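Local coordinates for Serine/threonine-protein kinase-like protein ACR4 (Arabidopsis thaliana, PDB 7A0J) that controls formative cell division in root meristems as a membrane receptor kinase answering the CLE40 peptide signal, this chain being its extracellular beta-propeller domain, at residues L92-L104 against Q139-C151. Numbering follows the deposited sequence.
Sequences LEVSAGDYHLCGL and QLHSLSAGSEFNC
Two neighbouring blades of the CRINKLY beta-propeller meet where the carboxylate of E93 grips the backbone of strand 139-145. E93 OE2 accepts from S142 N (2.9 Å) through its syn lone pair, while L143 N reaches E93 OE1 at 2.8 Å on the syn side, bent to 142° and somewhat out of the carboxylate plane. A water donates to both E93 OE1 and L143 O, adding a third hold. The chain of E93 runs extended beyond CG (chi2 -176°), which carries the carboxylate across to the next blade. With an alanine in place of E93, the amides of S142 and L143 would probably lose their acceptor, and that water one of its partners. Strands 93-96 and 139-145 run nearly parallel, 15° apart, as each sheet presents a face to the other, the face-to-face packing of consecutive blades in a propeller. L143 reaches past strand 93-96 to strand 100-104, its CD2 lying 3.9 Å from L104 CB and also against C102, and L104 CD2 lies 3.4 Å from L140 O. Farther along, A145 CB presses on the backbone at G97, 3.2 Å from G97 N. At the turns S147 OG donates to D98 OD2 (2.8 Å) from above the carboxylate plane, and D98 OD1 is hydrogen-bonded to the OH of Y11, outside the two segments. A second water, in the plane of the H100 ring at its edge, ties ND1 to S147 O and Y99 N.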
ATOM      1  N   LEU A  92      13.521  -4.481  -1.104  1.00 46.90           N
ATOM      2  CA  LEU A  92      12.987  -4.821   0.244  1.00 47.56           C
ATOM      3  C   LEU A  92      11.472  -4.587   0.270  1.00 45.36           C
ATOM      4  O   LEU A  92      10.769  -5.369   0.939  1.00 45.26           O
ATOM      5  CB  LEU A  92      13.690  -3.954   1.294  1.00 49.79           C
ATOM      6  CG  LEU A  92      15.206  -4.121   1.382  1.00 52.45           C
ATOM      7  CD1 LEU A  92      15.806  -3.115   2.353  1.00 54.73           C
ATOM      8  CD2 LEU A  92      15.575  -5.540   1.789  1.00 54.16           C
ATOM      9  N   GLU A  93      11.000  -3.542  -0.417  1.00 43.91           N
ATOM     10  CA  GLU A  93       9.576  -3.115  -0.434  1.00 42.30           C
ATOM     11  C   GLU A  93       9.201  -2.581  -1.819  1.00 40.84           C
ATOM     12  O   GLU A  93      10.103  -2.151  -2.559  1.00 41.29           O
ATOM     13  CB  GLU A  93       9.321  -2.018   0.601  1.00 43.06           C
ATOM     14  CG  GLU A  93       9.652  -2.425   2.025  1.00 44.85           C
ATOM     15  CD  GLU A  93       9.312  -1.376   3.069  1.00 45.76           C
ATOM     16  OE1 GLU A  93       8.389  -0.573   2.823  1.00 44.70           O
ATOM     17  OE2 GLU A  93       9.974  -1.362   4.124  1.00 47.82           O
ATOM     18  N   VAL A  94       7.904  -2.613  -2.131  1.00 39.61           N
ATOM     19  CA  VAL A  94       7.286  -1.945  -3.314  1.00 38.71           C
ATOM     20  C   VAL A  94       6.022  -1.229  -2.835  1.00 38.05           C
ATOM     21  O   VAL A  94       5.314  -1.790  -1.980  1.00 37.88           O
ATOM     22  CB  VAL A  94       6.985  -2.944  -4.451  1.00 38.22           C
ATOM     23  CG1 VAL A  94       8.265  -3.486  -5.072  1.00 38.92           C
ATOM     24  CG2 VAL A  94       6.089  -4.088  -3.999  1.00 37.97           C
ATOM     25  N   SER A  95       5.769  -0.025  -3.352  1.00 38.02           N
ATOM     26  CA  SER A  95       4.533   0.763  -3.108  1.00 37.73           C
ATOM     27  C   SER A  95       4.028   1.324  -4.441  1.00 37.59           C
ATOM     28  O   SER A  95       4.824   1.976  -5.145  1.00 38.55           O
ATOM     29  CB  SER A  95       4.771   1.856  -2.098  1.00 38.79           C
ATOM     30  OG  SER A  95       5.771   2.753  -2.551  1.00 40.07           O
ATOM     31  N   ALA A  96       2.760   1.061  -4.765  1.00 36.81           N
ATOM     32  CA  ALA A  96       2.096   1.468  -6.023  1.00 37.26           C
ATOM     33  C   ALA A  96       1.119   2.612  -5.738  1.00 38.16           C
ATOM     34  O   ALA A  96       0.239   2.437  -4.874  1.00 37.59           O
ATOM     35  CB  ALA A  96       1.388   0.285  -6.637  1.00 36.52           C
ATOM     36  N   GLY A  97       1.297   3.744  -6.425  1.00 39.73           N
ATOM     37  CA  GLY A  97       0.319   4.844  -6.486  1.00 41.62           C
ATOM     38  C   GLY A  97      -0.732   4.560  -7.543  1.00 42.51           C
ATOM     39  O   GLY A  97      -0.979   3.373  -7.823  1.00 41.40           O
ATOM     40  N   ASP A  98      -1.328   5.607  -8.118  1.00 44.95           N
ATOM     41  CA  ASP A  98      -2.326   5.488  -9.213  1.00 46.63           C
ATOM     42  C   ASP A  98      -1.612   5.028 -10.489  1.00 47.12           C
ATOM     43  O   ASP A  98      -2.048   4.017 -11.075  1.00 46.42           O
ATOM     44  CB  ASP A  98      -3.074   6.807  -9.432  1.00 49.55           C
ATOM     45  CG  ASP A  98      -3.975   7.209  -8.276  1.00 49.63           C
ATOM     46  OD1 ASP A  98      -4.264   6.344  -7.424  1.00 47.39           O
ATOM     47  OD2 ASP A  98      -4.384   8.385  -8.239  1.00 52.18           O
ATOM     48  N   TYR A  99      -0.549   5.738 -10.884  1.00 48.50           N
ATOM     49  CA  TYR A  99       0.137   5.595 -12.196  1.00 49.83           C
ATOM     50  C   TYR A  99       1.656   5.494 -12.010  1.00 48.76           C
ATOM     51  O   TYR A  99       2.390   5.839 -12.953  1.00 50.18           O
ATOM     52  CB  TYR A  99      -0.207   6.782 -13.101  1.00 53.59           C
ATOM     53  CG  TYR A  99      -1.667   7.160 -13.116  1.00 55.71           C
ATOM     54  CD1 TYR A  99      -2.618   6.308 -13.656  1.00 55.94           C
ATOM     55  CD2 TYR A  99      -2.101   8.369 -12.595  1.00 57.93           C
ATOM     56  CE1 TYR A  99      -3.962   6.647 -13.677  1.00 58.08           C
ATOM     57  CE2 TYR A  99      -3.441   8.721 -12.606  1.00 60.00           C
ATOM     58  CZ  TYR A  99      -4.376   7.857 -13.149  1.00 60.06           C
ATOM     59  OH  TYR A  99      -5.699   8.192 -13.167  1.00 62.60           O
ATOM     60  N   HIS A 100       2.118   5.025 -10.848  1.00 46.84           N
ATOM     61  CA  HIS A 100       3.565   4.875 -10.540  1.00 46.27           C
ATOM     62  C   HIS A 100       3.786   3.726  -9.552  1.00 44.18           C
ATOM     63  O   HIS A 100       2.862   3.406  -8.780  1.00 42.94           O
ATOM     64  CB  HIS A 100       4.152   6.204 -10.033  1.00 47.95           C
ATOM     65  CG  HIS A 100       4.103   6.367  -8.550  1.00 47.06           C
ATOM     66  ND1 HIS A 100       3.055   6.995  -7.907  1.00 47.80           N
ATOM     67  CD2 HIS A 100       4.959   5.974  -7.583  1.00 45.93           C
ATOM     68  CE1 HIS A 100       3.272   6.988  -6.607  1.00 47.00           C
ATOM     69  NE2 HIS A 100       4.431   6.362  -6.382  1.00 45.91           N
ATOM     70  N   LEU A 101       4.985   3.143  -9.594  1.00 44.12           N
ATOM     71  CA  LEU A 101       5.484   2.124  -8.635  1.00 43.08           C
ATOM     72  C   LEU A 101       6.868   2.561  -8.144  1.00 43.94           C
ATOM     73  O   LEU A 101       7.679   2.974  -8.990  1.00 44.91           O
ATOM     74  CB  LEU A 101       5.552   0.770  -9.348  1.00 42.31           C
ATOM     75  CG  LEU A 101       6.156  -0.372  -8.532  1.00 41.41           C
ATOM     76  CD1 LEU A 101       5.251  -0.734  -7.365  1.00 40.81           C
ATOM     77  CD2 LEU A 101       6.409  -1.587  -9.410  1.00 41.23           C
ATOM     78  N   CYS A 102       7.114   2.485  -6.833  1.00 43.16           N
ATOM     79  CA  CYS A 102       8.439   2.738  -6.202  1.00 42.96           C
ATOM     80  C   CYS A 102       8.922   1.465  -5.504  1.00 42.57           C
ATOM     81  O   CYS A 102       8.089   0.785  -4.876  1.00 43.20           O
ATOM     82  CB  CYS A 102       8.383   3.889  -5.205  1.00 44.36           C
ATOM     83  SG  CYS A 102       8.124   5.504  -5.982  1.00 46.30           S
ATOM     84  N   GLY A 103      10.216   1.160  -5.631  1.00 42.14           N
ATOM     85  CA  GLY A 103      10.879   0.019  -4.974  1.00 42.66           C
ATOM     86  C   GLY A 103      12.023   0.480  -4.086  1.00 43.04           C
ATOM     87  O   GLY A 103      12.862   1.264  -4.569  1.00 42.48           O
ATOM     88  N   LEU A 104      12.050   0.021  -2.833  1.00 44.24           N
ATOM     89  CA  LEU A 104      13.174   0.258  -1.888  1.00 45.23           C
ATOM     90  C   LEU A 104      14.313  -0.706  -2.243  1.00 46.27           C
ATOM     91  O   LEU A 104      14.208  -1.901  -1.900  1.00 46.83           O
ATOM     92  CB  LEU A 104      12.681   0.061  -0.450  1.00 45.97           C
ATOM     93  CG  LEU A 104      13.668   0.458   0.646  1.00 46.63           C
ATOM     94  CD1 LEU A 104      14.055   1.925   0.529  1.00 46.81           C
ATOM     95  CD2 LEU A 104      13.088   0.169   2.022  1.00 47.63           C
ATOM     96  N   GLN A 139      18.435   6.305   5.987  1.00 64.25           N
ATOM     97  CA  GLN A 139      17.888   4.928   5.870  1.00 61.91           C
ATOM     98  C   GLN A 139      16.360   5.011   5.972  1.00 59.25           C
ATOM     99  O   GLN A 139      15.869   5.624   6.941  1.00 59.88           O
ATOM    100  CB  GLN A 139      18.483   4.030   6.957  1.00 63.72           C
ATOM    101  CG  GLN A 139      19.978   3.789   6.799  1.00 66.45           C
ATOM    102  CD  GLN A 139      20.310   3.000   5.557  1.00 65.33           C
ATOM    103  OE1 GLN A 139      19.667   2.001   5.240  1.00 63.50           O
ATOM    104  NE2 GLN A 139      21.328   3.444   4.839  1.00 66.98           N
ATOM    105  N   LEU A 140      15.642   4.436   5.001  1.00 56.38           N
ATOM    106  CA  LEU A 140      14.160   4.499   4.897  1.00 53.98           C
ATOM    107  C   LEU A 140      13.573   3.083   4.908  1.00 52.11           C
ATOM    108  O   LEU A 140      14.260   2.150   4.457  1.00 52.26           O
ATOM    109  CB  LEU A 140      13.769   5.227   3.607  1.00 53.38           C
ATOM    110  CG  LEU A 140      14.272   6.664   3.467  1.00 55.46           C
ATOM    111  CD1 LEU A 140      13.994   7.191   2.067  1.00 55.26           C
ATOM    112  CD2 LEU A 140      13.644   7.573   4.513  1.00 56.07           C
ATOM    113  N   HIS A 141      12.339   2.952   5.405  1.00 50.41           N
ATOM    114  CA  HIS A 141      11.489   1.735   5.296  1.00 48.70           C
ATOM    115  C   HIS A 141      10.017   2.162   5.250  1.00 46.78           C
ATOM    116  O   HIS A 141       9.756   3.384   5.279  1.00 46.77           O
ATOM    117  CB  HIS A 141      11.792   0.761   6.444  1.00 50.07           C
ATOM    118  CG  HIS A 141      11.440   1.287   7.796  1.00 51.25           C
ATOM    119  ND1 HIS A 141      10.242   0.988   8.413  1.00 50.69           N
ATOM    120  CD2 HIS A 141      12.120   2.082   8.650  1.00 53.35           C
ATOM    121  CE1 HIS A 141      10.199   1.578   9.591  1.00 52.16           C
ATOM    122  NE2 HIS A 141      11.338   2.256   9.759  1.00 53.85           N
ATOM    123  N   SER A 142       9.101   1.193   5.177  1.00 45.27           N
ATOM    124  CA  SER A 142       7.628   1.397   5.186  1.00 43.93           C
ATOM    125  C   SER A 142       7.219   2.371   4.073  1.00 42.84           C
ATOM    126  O   SER A 142       6.536   3.369   4.376  1.00 42.85           O
ATOM    127  CB  SER A 142       7.168   1.870   6.544  1.00 44.81           C
ATOM    128  OG  SER A 142       7.562   0.956   7.557  1.00 46.38           O
ATOM    129  N   LEU A 143       7.627   2.088   2.831  1.00 42.23           N
ATOM    130  CA  LEU A 143       7.189   2.832   1.616  1.00 41.80           C
ATOM    131  C   LEU A 143       5.655   2.842   1.560  1.00 40.47           C
ATOM    132  O   LEU A 143       5.040   1.802   1.873  1.00 39.64           O
ATOM    133  CB  LEU A 143       7.776   2.174   0.360  1.00 42.21           C
ATOM    134  CG  LEU A 143       9.024   2.838  -0.221  1.00 43.65           C
ATOM    135  CD1 LEU A 143      10.145   2.907   0.803  1.00 44.72           C
ATOM    136  CD2 LEU A 143       9.490   2.097  -1.466  1.00 44.27           C
ATOM    137  N   SER A 144       5.067   3.982   1.187  1.00 40.24           N
ATOM    138  CA  SER A 144       3.604   4.162   1.001  1.00 39.58           C
ATOM    139  C   SER A 144       3.364   5.203  -0.095  1.00 40.47           C
ATOM    140  O   SER A 144       3.943   6.305  -0.003  1.00 41.55           O
ATOM    141  CB  SER A 144       2.930   4.543   2.293  1.00 39.31           C
ATOM    142  OG  SER A 144       1.577   4.112   2.300  1.00 38.65           O
ATOM    143  N   ALA A 145       2.542   4.856  -1.090  1.00 40.26           N
ATOM    144  CA  ALA A 145       2.341   5.628  -2.338  1.00 41.83           C
ATOM    145  C   ALA A 145       1.021   6.406  -2.276  1.00 42.51           C
ATOM    146  O   ALA A 145      -0.010   5.802  -1.913  1.00 41.48           O
ATOM    147  CB  ALA A 145       2.368   4.693  -3.518  1.00 41.94           C
ATOM    148  N   GLY A 146       1.070   7.698  -2.616  1.00 44.37           N
ATOM    149  CA  GLY A 146      -0.110   8.531  -2.910  1.00 46.04           C
ATOM    150  C   GLY A 146      -0.357   8.615  -4.406  1.00 48.27           C
ATOM    151  O   GLY A 146       0.299   7.863  -5.150  1.00 48.14           O
ATOM    152  N   SER A 147      -1.265   9.497  -4.836  1.00 50.72           N
ATOM    153  CA  SER A 147      -1.628   9.704  -6.263  1.00 53.90           C
ATOM    154  C   SER A 147      -0.455  10.340  -7.019  1.00 56.24           C
ATOM    155  O   SER A 147      -0.144   9.861  -8.124  1.00 57.67           O
ATOM    156  CB  SER A 147      -2.882  10.533  -6.403  1.00 56.17           C
ATOM    157  OG  SER A 147      -4.014   9.826  -5.919  1.00 54.62           O
ATOM    158  N   GLU A 148       0.165  11.377  -6.443  1.00 57.23           N
ATOM    159  CA  GLU A 148       1.215  12.201  -7.106  1.00 60.14           C
ATOM    160  C   GLU A 148       2.434  12.366  -6.187  1.00 58.75           C
ATOM    161  O   GLU A 148       3.195  13.328  -6.398  1.00 61.31           O
ATOM    162  CB  GLU A 148       0.638  13.566  -7.492  1.00 64.19           C
ATOM    163  CG  GLU A 148      -0.634  13.478  -8.318  1.00 66.26           C
ATOM    164  CD  GLU A 148      -1.208  14.814  -8.755  1.00 70.98           C
ATOM    165  OE1 GLU A 148      -0.417  15.715  -9.103  1.00 73.95           O
ATOM    166  OE2 GLU A 148      -2.448  14.953  -8.749  1.00 72.13           O
ATOM    167  N   PHE A 149       2.627  11.454  -5.226  1.00 55.34           N
ATOM    168  CA  PHE A 149       3.772  11.449  -4.277  1.00 54.21           C
ATOM    169  C   PHE A 149       3.985  10.034  -3.725  1.00 51.36           C
ATOM    170  O   PHE A 149       3.114   9.165  -3.931  1.00 49.98           O
ATOM    171  CB  PHE A 149       3.531  12.441  -3.135  1.00 54.46           C
ATOM    172  CG  PHE A 149       2.406  12.066  -2.204  1.00 52.17           C
ATOM    173  CD1 PHE A 149       2.644  11.308  -1.068  1.00 49.56           C
ATOM    174  CD2 PHE A 149       1.104  12.459  -2.473  1.00 53.09           C
ATOM    175  CE1 PHE A 149       1.605  10.957  -0.218  1.00 47.97           C
ATOM    176  CE2 PHE A 149       0.067  12.109  -1.622  1.00 51.41           C
ATOM    177  CZ  PHE A 149       0.319  11.360  -0.496  1.00 48.82           C
ATOM    178  N   ASN A 150       5.113   9.827  -3.038  1.00 51.05           N
ATOM    179  CA  ASN A 150       5.447   8.579  -2.297  1.00 49.02           C
ATOM    180  C   ASN A 150       6.120   8.968  -0.975  1.00 49.32           C
ATOM    181  O   ASN A 150       6.889   9.952  -0.972  1.00 51.33           O
ATOM    182  CB  ASN A 150       6.319   7.642  -3.138  1.00 48.94           C
ATOM    183  CG  ASN A 150       6.100   6.178  -2.818  1.00 46.90           C
ATOM    184  OD1 ASN A 150       6.450   5.710  -1.736  1.00 46.11           O
ATOM    185  ND2 ASN A 150       5.525   5.443  -3.755  1.00 46.65           N
ATOM    186  N   CYS A 151       5.825   8.241   0.107  1.00 48.10           N
ATOM    187  CA  CYS A 151       6.361   8.505   1.470  1.00 48.71           C
ATOM    188  C   CYS A 151       7.109   7.277   1.991  1.00 47.57           C
ATOM    189  O   CYS A 151       7.019   6.209   1.358  1.00 46.32           O
ATOM    190  CB  CYS A 151       5.255   8.884   2.446  1.00 48.90           C
ATOM    191  SG  CYS A 151       4.385  10.404   1.985  1.00 51.82           S
TER
HETATM  192  O   HOH W   1       5.769  -0.770   2.170  1.00 40.18           O
HETATM  193  O   HOH W   2       0.725   7.715  -9.394  1.00 39.66           O